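Side-chain contacts in bacterial regulatory proteins, tetR family (Corynebacterium glutamicum, PDB 3AQT), which binds resorcinol as its inducer and acts as a TetR-family transcriptional repressor, probably contacting DNA through a helix-turn-helix motif: residues B[110-115]-B[235-240]; B[152-157]-B[190-195]; B[164-169]-B[181-186]. All coordinates share one frame; numbering follows the deposited sequence.

Contact 1 (B[110-115]-B[235-240]); sequences DQVLTK and PLPEIS
The irregular C-terminal tail of this TetR-family repressor crosses the turn that follows helix 90-111, where Val112 meets Pro237 and the backbone of Glu238. The contact is apolar and lies near the surface, burying 184 Å² in all, with no hydrogen bond between the two segments. Val112 touches with both methyls. CG1 presses on the side of the proline ring, 3.6 Å from Pro237 CB, while CG2 rests 3.8 Å from the peptide oxygen Glu238 O, a van der Waals approach. The valine is turned so that CG1 stands opposite the backbone N (chi1 -171°), and the two methyls are thereby shared between consecutive tail residues. Glu238 contributes its backbone: its CB points away from the turn, and the carboxylate extends from the far side of the tail. Leu113 adds a looser wall, its methyl CD1 lying 4.6 Å from Pro237 CD.

Helix 90-111 stops just before this valine, and the chain bends into a short 3-10 turn at 114-115. There Thr114 OG1 reaches back to Asp110 O, 2.9 Å away, in a weak hydrogen bond. Asp110 itself faces the other way, its OD2 forming a salt bridge with Arg161 of helix 159-171, so the end of the helix is held on one side by charge and touched on another by the tail. The side chain of Val112 is about 11 Å from bound resorcinol, so it lies outside the pocket itself. Around the contact the tail runs over two helices: Ile239 packs on Val105, Ala108 and Leu109 of helix 90-111, whereas Leu113, Leu236 and Ile239 all lean on His129 of helix 119-134, whose NE2 makes a weak hydrogen bond with Pro237 O.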
loop_
_atom_site.group_PDB
_atom_site.type_symbol
_atom_site.label_atom_id
_atom_site.label_comp_id
_atom_site.label_asym_id
_atom_site.label_seq_id
_atom_site.Cartn_x
_atom_site.Cartn_y
_atom_site.Cartn_z
ATOM N N ASP B 110 4.118 -10.315 20.744
ATOM C CA ASP B 110 4.165 -11.755 20.957
ATOM C C ASP B 110 4.108 -12.089 22.456
ATOM O O ASP B 110 3.621 -13.147 22.838
ATOM C CB ASP B 110 5.429 -12.359 20.337
ATOM C CG ASP B 110 5.386 -12.385 18.816
ATOM O OD1 ASP B 110 4.276 -12.316 18.250
ATOM O OD2 ASP B 110 6.459 -12.498 18.179
ATOM N N GLN B 111 4.597 -11.184 23.300
ATOM C CA GLN B 111 4.583 -11.406 24.742
ATOM C C GLN B 111 3.177 -11.282 25.332
ATOM O O GLN B 111 2.761 -12.115 26.133
ATOM C CB GLN B 111 5.495 -10.405 25.456
ATOM C CG GLN B 111 6.942 -10.392 24.994
ATOM C CD GLN B 111 7.707 -11.629 25.408
ATOM O OE1 GLN B 111 7.787 -11.955 26.593
ATOM N NE2 GLN B 111 8.285 -12.325 24.432
ATOM N N VAL B 112 2.444 -10.249 24.936
ATOM C CA VAL B 112 1.102 -10.028 25.468
ATOM C C VAL B 112 -0.065 -10.650 24.685
ATOM O O VAL B 112 -0.603 -11.694 25.062
ATOM C CB VAL B 112 0.827 -8.523 25.610
ATOM C CG1 VAL B 112 -0.476 -8.308 26.357
ATOM C CG2 VAL B 112 1.989 -7.842 26.319
ATOM N N LEU B 113 -0.453 -9.995 23.598
ATOM C CA LEU B 113 -1.566 -10.433 22.765
ATOM C C LEU B 113 -1.867 -11.925 22.663
ATOM O O LEU B 113 -2.931 -12.372 23.089
ATOM C CB LEU B 113 -1.417 -9.856 21.356
ATOM C CG LEU B 113 -1.849 -8.398 21.190
ATOM C CD1 LEU B 113 -3.321 -8.265 21.505
ATOM C CD2 LEU B 113 -1.051 -7.511 22.118
ATOM N N THR B 114 -0.945 -12.697 22.098
ATOM C CA THR B 114 -1.169 -14.134 21.917
ATOM C C THR B 114 -1.693 -14.879 23.150
ATOM O O THR B 114 -2.112 -16.039 23.048
ATOM C CB THR B 114 0.111 -14.843 21.381
ATOM O OG1 THR B 114 1.221 -14.572 22.246
ATOM C CG2 THR B 114 0.437 -14.354 19.976
ATOM N N LYS B 115 -1.683 -14.213 24.304
ATOM C CA LYS B 115 -2.174 -14.807 25.549
ATOM C C LYS B 115 -3.701 -14.666 25.679
ATOM O O LYS B 115 -4.283 -14.943 26.729
ATOM C CB LYS B 115 -1.463 -14.156 26.737
ATOM C CG LYS B 115 0.008 -14.565 26.862
ATOM C CD LYS B 115 0.694 -14.708 25.495
ATOM C CE LYS B 115 2.167 -15.072 25.625
ATOM N NZ LYS B 115 2.386 -16.301 26.442
ATOM N N PRO B 235 -11.214 -4.045 25.519
ATOM C CA PRO B 235 -10.113 -3.341 26.187
ATOM C C PRO B 235 -8.770 -3.834 25.651
ATOM O O PRO B 235 -8.532 -5.040 25.553
ATOM C CB PRO B 235 -10.329 -3.689 27.656
ATOM C CG PRO B 235 -11.814 -3.882 27.735
ATOM C CD PRO B 235 -12.084 -4.705 26.503
ATOM N N LEU B 236 -7.898 -2.896 25.299
ATOM C CA LEU B 236 -6.603 -3.252 24.745
ATOM C C LEU B 236 -5.536 -3.412 25.814
ATOM O O LEU B 236 -5.301 -2.509 26.606
ATOM C CB LEU B 236 -6.158 -2.198 23.738
ATOM C CG LEU B 236 -5.041 -2.617 22.779
ATOM C CD1 LEU B 236 -5.491 -3.809 21.956
ATOM C CD2 LEU B 236 -4.689 -1.455 21.874
ATOM N N PRO B 237 -4.868 -4.577 25.838
ATOM C CA PRO B 237 -3.809 -4.878 26.810
ATOM C C PRO B 237 -2.598 -3.959 26.631
ATOM O O PRO B 237 -2.183 -3.699 25.504
ATOM C CB PRO B 237 -3.458 -6.338 26.499
ATOM C CG PRO B 237 -4.711 -6.883 25.838
ATOM C CD PRO B 237 -5.116 -5.737 24.960
ATOM N N GLU B 238 -2.045 -3.478 27.746
ATOM C CA GLU B 238 -0.866 -2.602 27.740
ATOM C C GLU B 238 0.289 -3.275 27.007
ATOM O O GLU B 238 0.603 -4.437 27.262
ATOM C CB GLU B 238 -0.421 -2.282 29.175
ATOM C CG GLU B 238 -1.379 -1.394 29.975
ATOM C CD GLU B 238 -1.384 0.056 29.502
ATOM O OE1 GLU B 238 -2.115 0.875 30.104
ATOM O OE2 GLU B 238 -0.659 0.373 28.531
ATOM N N ILE B 239 0.930 -2.531 26.113
ATOM C CA ILE B 239 2.035 -3.056 25.320
ATOM C C ILE B 239 3.398 -2.731 25.930
ATOM O O ILE B 239 4.337 -3.518 25.816
ATOM C CB ILE B 239 1.973 -2.500 23.880
ATOM C CG1 ILE B 239 2.922 -3.274 22.971
ATOM C CG2 ILE B 239 2.330 -1.016 23.875
ATOM C CD1 ILE B 239 2.688 -3.076 21.475
ATOM N N SER B 240 3.503 -1.573 26.578
ATOM C CA SER B 240 4.758 -1.159 27.203
ATOM C C SER B 240 5.280 -2.233 28.155
ATOM O O SER B 240 6.463 -2.610 28.024
ATOM C CB SER B 240 4.570 0.154 27.966
ATOM O OG SER B 240 3.627 0.009 29.013
#

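Contact 2 (B[152-157]-B[190-195]); sequences PVLMRI and SLIAAI
Between segments 152-157 and 190-195 the nearest CA atoms, of Leu154 and Ile192, are 9.6 Å apart, and between these segments only side chains touch. One methyl does nearly all the work: Leu154 CD1 projects from its helix and lies alongside the end of Ile192, 3.9 Å from Ile192 CG1 and 4.0 Å from Ile192 CD1. The two side chains run past each other in opposite directions, each pointing toward the other helix, so the leucine methyl lies beside the isoleucine's outer arm instead of meeting it end-on. That arm is extended (chi2 166°) and its CG1 lies opposite the carbonyl carbon (chi1 -65°), which carries CD1 out toward the leucine. A lighter touch comes from the preceding residue, where Leu191 CD2 approaches the same Leu154 CD1 at 4.4 Å. Leu154 CD1 therefore sits against two adjacent residues of helix 180-199. All of this is dispersion packing, and the buried surface is modest, 101 Å².

On the other flank of helix 150-157, Arg156 folds back so that Val153 CA lies over the centre of one face of its guanidinium, 4.1 Å above the plane. Its NE forms a salt bridge with Glu99, and its NH2 a hydrogen bond with Gln95, tying this helix to helix 90-111. Both helices of the contact belong to the all-helical C-terminal, ligand-binding domain of the TetR fold, and the side chain of Leu191 is about 6 Å from resorcinol. Leu154 also packs on Phe102 of helix 90-111 and on the pocket residue Phe188, while Leu191 packs on Leu130 of helix 119-134 and Phe213 of helix 209-220. Helix 180-199 turns another side to the second subunit, where Ser190, Ala193 and Ala194 pack on Cys186, Thr185 and Leu182 of that neighbouring chain.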
loop_
_atom_site.group_PDB
_atom_site.type_symbol
_atom_site.label_atom_id
_atom_site.label_comp_id
_atom_site.label_asym_id
_atom_site.label_seq_id
_atom_site.Cartn_x
_atom_site.Cartn_y
_atom_site.Cartn_z
ATOM N N PRO B 152 7.748 -3.563 2.267
ATOM C CA PRO B 152 8.717 -4.670 2.293
ATOM C C PRO B 152 9.312 -4.907 3.686
ATOM O O PRO B 152 9.547 -6.051 4.078
ATOM C CB PRO B 152 9.782 -4.229 1.283
ATOM C CG PRO B 152 9.038 -3.337 0.348
ATOM C CD PRO B 152 8.131 -2.554 1.262
ATOM N N VAL B 153 9.572 -3.828 4.422
ATOM C CA VAL B 153 10.131 -3.941 5.767
ATOM C C VAL B 153 9.102 -4.582 6.691
ATOM O O VAL B 153 9.407 -5.519 7.420
ATOM C CB VAL B 153 10.537 -2.558 6.340
ATOM C CG1 VAL B 153 11.026 -2.716 7.775
ATOM C CG2 VAL B 153 11.636 -1.931 5.485
ATOM N N LEU B 154 7.878 -4.075 6.655
ATOM C CA LEU B 154 6.816 -4.631 7.473
ATOM C C LEU B 154 6.666 -6.125 7.193
ATOM O O LEU B 154 6.481 -6.922 8.112
ATOM C CB LEU B 154 5.497 -3.905 7.203
ATOM C CG LEU B 154 5.406 -2.510 7.818
ATOM C CD1 LEU B 154 4.200 -1.771 7.274
ATOM C CD2 LEU B 154 5.334 -2.632 9.327
HETATM N N MSE B 155 6.780 -6.506 5.924
HETATM C CA MSE B 155 6.650 -7.905 5.533
HETATM C C MSE B 155 7.776 -8.801 6.016
HETATM O O MSE B 155 7.565 -9.984 6.265
HETATM C CB MSE B 155 6.510 -8.013 4.010
HETATM C CG MSE B 155 5.171 -7.497 3.487
HETATM SE SE MSE B 155 3.649 -8.680 3.834
HETATM C CE MSE B 155 3.673 -8.676 5.740
ATOM N N ARG B 156 8.976 -8.249 6.149
ATOM C CA ARG B 156 10.112 -9.042 6.606
ATOM C C ARG B 156 10.048 -9.268 8.108
ATOM O O ARG B 156 10.400 -10.335 8.599
ATOM C CB ARG B 156 11.446 -8.338 6.313
ATOM C CG ARG B 156 11.734 -8.043 4.871
ATOM C CD ARG B 156 13.209 -7.761 4.673
ATOM N NE ARG B 156 13.660 -6.480 5.225
ATOM C CZ ARG B 156 13.776 -5.360 4.515
ATOM N NH1 ARG B 156 13.468 -5.350 3.224
ATOM N NH2 ARG B 156 14.235 -4.257 5.087
ATOM N N ILE B 157 9.606 -8.251 8.833
ATOM C CA ILE B 157 9.558 -8.316 10.287
ATOM C C ILE B 157 8.245 -8.742 10.923
ATOM O O ILE B 157 8.236 -9.648 11.754
ATOM C CB ILE B 157 9.968 -6.955 10.899
ATOM C CG1 ILE B 157 11.288 -6.483 10.280
ATOM C CG2 ILE B 157 10.107 -7.079 12.404
ATOM C CD1 ILE B 157 12.536 -7.392 10.465
ATOM N N SER B 190 -2.997 -2.230 3.507
ATOM C CA SER B 190 -4.101 -1.453 4.083
ATOM C C SER B 190 -3.648 -0.640 5.283
ATOM O O SER B 190 -4.082 0.499 5.472
ATOM C CB SER B 190 -5.228 -2.375 4.543
ATOM O OG SER B 190 -5.832 -3.029 3.445
ATOM N N LEU B 191 -2.787 -1.233 6.104
ATOM C CA LEU B 191 -2.289 -0.555 7.294
ATOM C C LEU B 191 -1.608 0.744 6.892
ATOM O O LEU B 191 -1.914 1.809 7.431
ATOM C CB LEU B 191 -1.299 -1.452 8.042
ATOM C CG LEU B 191 -0.653 -0.867 9.305
ATOM C CD1 LEU B 191 -1.676 -0.776 10.427
ATOM C CD2 LEU B 191 0.508 -1.755 9.730
ATOM N N ILE B 192 -0.692 0.650 5.933
ATOM C CA ILE B 192 0.038 1.816 5.459
ATOM C C ILE B 192 -0.916 2.919 4.989
ATOM O O ILE B 192 -0.804 4.073 5.417
ATOM C CB ILE B 192 1.007 1.426 4.313
ATOM C CG1 ILE B 192 2.088 0.493 4.866
ATOM C CG2 ILE B 192 1.612 2.678 3.686
ATOM C CD1 ILE B 192 2.915 -0.232 3.807
ATOM N N ALA B 193 -1.855 2.568 4.114
ATOM C CA ALA B 193 -2.809 3.550 3.622
ATOM C C ALA B 193 -3.587 4.103 4.801
ATOM O O ALA B 193 -3.777 5.317 4.923
ATOM C CB ALA B 193 -3.758 2.912 2.629
ATOM N N ALA B 194 -4.035 3.214 5.678
ATOM C CA ALA B 194 -4.800 3.639 6.841
ATOM C C ALA B 194 -4.032 4.644 7.701
ATOM O O ALA B 194 -4.579 5.657 8.131
ATOM C CB ALA B 194 -5.202 2.422 7.680
ATOM N N ILE B 195 -2.760 4.368 7.950
ATOM C CA ILE B 195 -1.963 5.260 8.781
ATOM C C ILE B 195 -1.654 6.580 8.077
ATOM O O ILE B 195 -1.622 7.634 8.710
ATOM C CB ILE B 195 -0.673 4.533 9.245
ATOM C CG1 ILE B 195 -1.067 3.437 10.241
ATOM C CG2 ILE B 195 0.328 5.517 9.857
ATOM C CD1 ILE B 195 -2.179 2.435 9.924
#

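Contact 3 (B[164-169]-B[181-186]); sequences RDLLHG and DLATTC. With RCO (resorcinol), chain D.
Asp165 OD1 is gripped by two nitrogens of the neighbouring Arg164, NE at 3.1 Å and NH2 at 3.2 Å, in a side-on salt bridge to a single oxygen. OD1 lies in the guanidinium plane, within 3° for both bonds, yet both donors reach it from the same face of the carboxylate, well above its plane. The NE bond is moderately bent (N-H...O 154°). Arg164 NH2 also makes a salt bridge with Asp110 at the end of helix 90-111, so the arginine spans two carboxylates and probably fixes the rotation of Asp165. The other carboxylate oxygen is turned to the ligand: resorcinol O3 donates a hydrogen bond to Asp165 OD2, at 2.6 Å. The positive arginine beside OD1 would probably stabilise the negative charge of this acceptor.

Asp165 is one of the polar residues lining the resorcinol pocket, in the all-helical ligand-binding domain of the TetR fold, and helix 159-171 carries it. One residue further on, that helix packs against helix 180-199. Leu166 CD1 approaches Ala183 CB at 4.0 Å and Thr184 OG1 at 4.0 Å, fitting over two successive residues. The leucine CG lies opposite its carbonyl carbon, and the extended second torsion (chi2 178°) sends CD1 across to the other helix. Thr184 OG1 spends its polarity within its own helix, hydrogen-bonded to Leu180 O. Leu166 also packs on Phe123, another pocket residue, and on Phe175.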
loop_
_atom_site.group_PDB
_atom_site.type_symbol
_atom_site.label_atom_id
_atom_site.label_comp_id
_atom_site.label_asym_id
_atom_site.label_seq_id
_atom_site.Cartn_x
_atom_site.Cartn_y
_atom_site.Cartn_z
ATOM N N ARG B 164 1.138 -15.993 11.044
ATOM C CA ARG B 164 0.965 -16.972 12.106
ATOM C C ARG B 164 -0.391 -16.772 12.768
ATOM O O ARG B 164 -1.171 -17.714 12.916
ATOM C CB ARG B 164 2.057 -16.793 13.162
ATOM C CG ARG B 164 1.869 -17.646 14.414
ATOM C CD ARG B 164 2.669 -17.084 15.564
ATOM N NE ARG B 164 2.184 -15.764 15.952
ATOM C CZ ARG B 164 2.948 -14.797 16.452
ATOM N NH1 ARG B 164 4.249 -14.997 16.626
ATOM N NH2 ARG B 164 2.409 -13.630 16.783
ATOM N N ASP B 165 -0.655 -15.535 13.176
ATOM C CA ASP B 165 -1.910 -15.216 13.827
ATOM C C ASP B 165 -3.092 -15.549 12.920
ATOM O O ASP B 165 -4.098 -16.080 13.382
ATOM C CB ASP B 165 -1.940 -13.739 14.250
ATOM C CG ASP B 165 -1.005 -13.445 15.422
ATOM O OD1 ASP B 165 -0.573 -14.400 16.101
ATOM O OD2 ASP B 165 -0.711 -12.260 15.683
ATOM N N LEU B 166 -2.970 -15.255 11.631
ATOM C CA LEU B 166 -4.038 -15.552 10.690
ATOM C C LEU B 166 -4.208 -17.053 10.487
ATOM O O LEU B 166 -5.330 -17.548 10.419
ATOM C CB LEU B 166 -3.773 -14.871 9.352
ATOM C CG LEU B 166 -3.924 -13.345 9.360
ATOM C CD1 LEU B 166 -3.575 -12.802 7.973
ATOM C CD2 LEU B 166 -5.354 -12.952 9.760
ATOM N N LEU B 167 -3.100 -17.782 10.391
ATOM C CA LEU B 167 -3.170 -19.226 10.220
ATOM C C LEU B 167 -3.890 -19.837 11.415
ATOM O O LEU B 167 -4.692 -20.758 11.278
ATOM C CB LEU B 167 -1.772 -19.830 10.126
ATOM C CG LEU B 167 -1.788 -21.362 10.085
ATOM C CD1 LEU B 167 -2.621 -21.837 8.889
ATOM C CD2 LEU B 167 -0.362 -21.892 10.012
ATOM N N HIS B 168 -3.576 -19.316 12.594
ATOM C CA HIS B 168 -4.181 -19.768 13.836
ATOM C C HIS B 168 -5.706 -19.606 13.735
ATOM O O HIS B 168 -6.463 -20.536 14.013
ATOM C CB HIS B 168 -3.599 -18.936 14.986
ATOM C CG HIS B 168 -4.217 -19.214 16.318
ATOM N ND1 HIS B 168 -4.889 -20.384 16.600
ATOM C CD2 HIS B 168 -4.252 -18.474 17.453
ATOM C CE1 HIS B 168 -5.315 -20.351 17.851
ATOM N NE2 HIS B 168 -4.942 -19.204 18.390
ATOM N N GLY B 169 -6.147 -18.425 13.311
ATOM C CA GLY B 169 -7.569 -18.171 13.178
ATOM C C GLY B 169 -8.236 -19.026 12.113
ATOM O O GLY B 169 -9.429 -19.319 12.189
ATOM N N ASP B 181 -0.969 -15.800 2.039
ATOM C CA ASP B 181 0.031 -14.790 1.727
ATOM C C ASP B 181 -0.645 -13.502 1.290
ATOM O O ASP B 181 -0.191 -12.403 1.624
ATOM C CB ASP B 181 0.979 -15.286 0.635
ATOM C CG ASP B 181 1.787 -16.502 1.073
ATOM O OD1 ASP B 181 2.197 -16.567 2.253
ATOM O OD2 ASP B 181 2.025 -17.391 0.233
ATOM N N LEU B 182 -1.743 -13.640 0.555
ATOM C CA LEU B 182 -2.493 -12.489 0.088
ATOM C C LEU B 182 -3.055 -11.711 1.272
ATOM O O LEU B 182 -2.940 -10.491 1.332
ATOM C CB LEU B 182 -3.641 -12.930 -0.818
ATOM C CG LEU B 182 -4.526 -11.763 -1.276
ATOM C CD1 LEU B 182 -3.745 -10.913 -2.274
ATOM C CD2 LEU B 182 -5.814 -12.274 -1.908
ATOM N N ALA B 183 -3.661 -12.418 2.220
ATOM C CA ALA B 183 -4.238 -11.756 3.382
ATOM C C ALA B 183 -3.165 -11.034 4.173
ATOM O O ALA B 183 -3.388 -9.943 4.689
ATOM C CB ALA B 183 -4.955 -12.766 4.268
ATOM N N THR B 184 -1.993 -11.637 4.274
ATOM C CA THR B 184 -0.915 -11.002 5.018
ATOM C C THR B 184 -0.435 -9.727 4.323
ATOM O O THR B 184 -0.323 -8.672 4.946
ATOM C CB THR B 184 0.286 -11.967 5.192
ATOM O OG1 THR B 184 -0.136 -13.106 5.955
ATOM C CG2 THR B 184 1.437 -11.269 5.921
ATOM N N THR B 185 -0.162 -9.820 3.028
ATOM C CA THR B 185 0.324 -8.660 2.307
ATOM C C THR B 185 -0.723 -7.549 2.186
ATOM O O THR B 185 -0.381 -6.367 2.252
ATOM C CB THR B 185 0.855 -9.056 0.911
ATOM O OG1 THR B 185 1.598 -7.962 0.365
ATOM C CG2 THR B 185 -0.283 -9.418 -0.028
ATOM N N CYS B 186 -1.994 -7.917 2.032
ATOM C CA CYS B 186 -3.053 -6.916 1.920
ATOM C C CYS B 186 -3.264 -6.190 3.240
ATOM O O CYS B 186 -3.575 -4.994 3.264
ATOM C CB CYS B 186 -4.367 -7.562 1.474
ATOM S SG CYS B 186 -4.391 -7.998 -0.275
HETATM C C1 RCO D . 1.774 -8.572 14.243
HETATM C C2 RCO D . 0.779 -9.575 14.467
HETATM C C3 RCO D . -0.482 -9.482 13.817
HETATM C C4 RCO D . -0.736 -8.402 12.953
HETATM C C5 RCO D . 0.240 -7.417 12.732
HETATM C C6 RCO D . 1.502 -7.502 13.379
HETATM O O1 RCO D . 3.005 -8.669 14.885
HETATM O O3 RCO D . -1.471 -10.440 14.018
#

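From the N terminus, the chain leaves the predicted DNA-binding region and runs along helix 90-111 into the turn at 110-115. Contact 1 closes the longest loop, bringing the C-terminal tail back to that turn. Inside it, contact 2 joins helix 150-157 to helix 180-199, and contact 3, nested within contact 2, joins helix 159-171 to an earlier part of helix 180-199. No loops cross. Contacts 2 and 3 touch through Met155, which packs on Thr184 and Thr185. Contacts 1 and 3 are joined by the salt bridge between Asp110 and Arg164. Both contacts on helix 180-199 include residues that touch the second subunit.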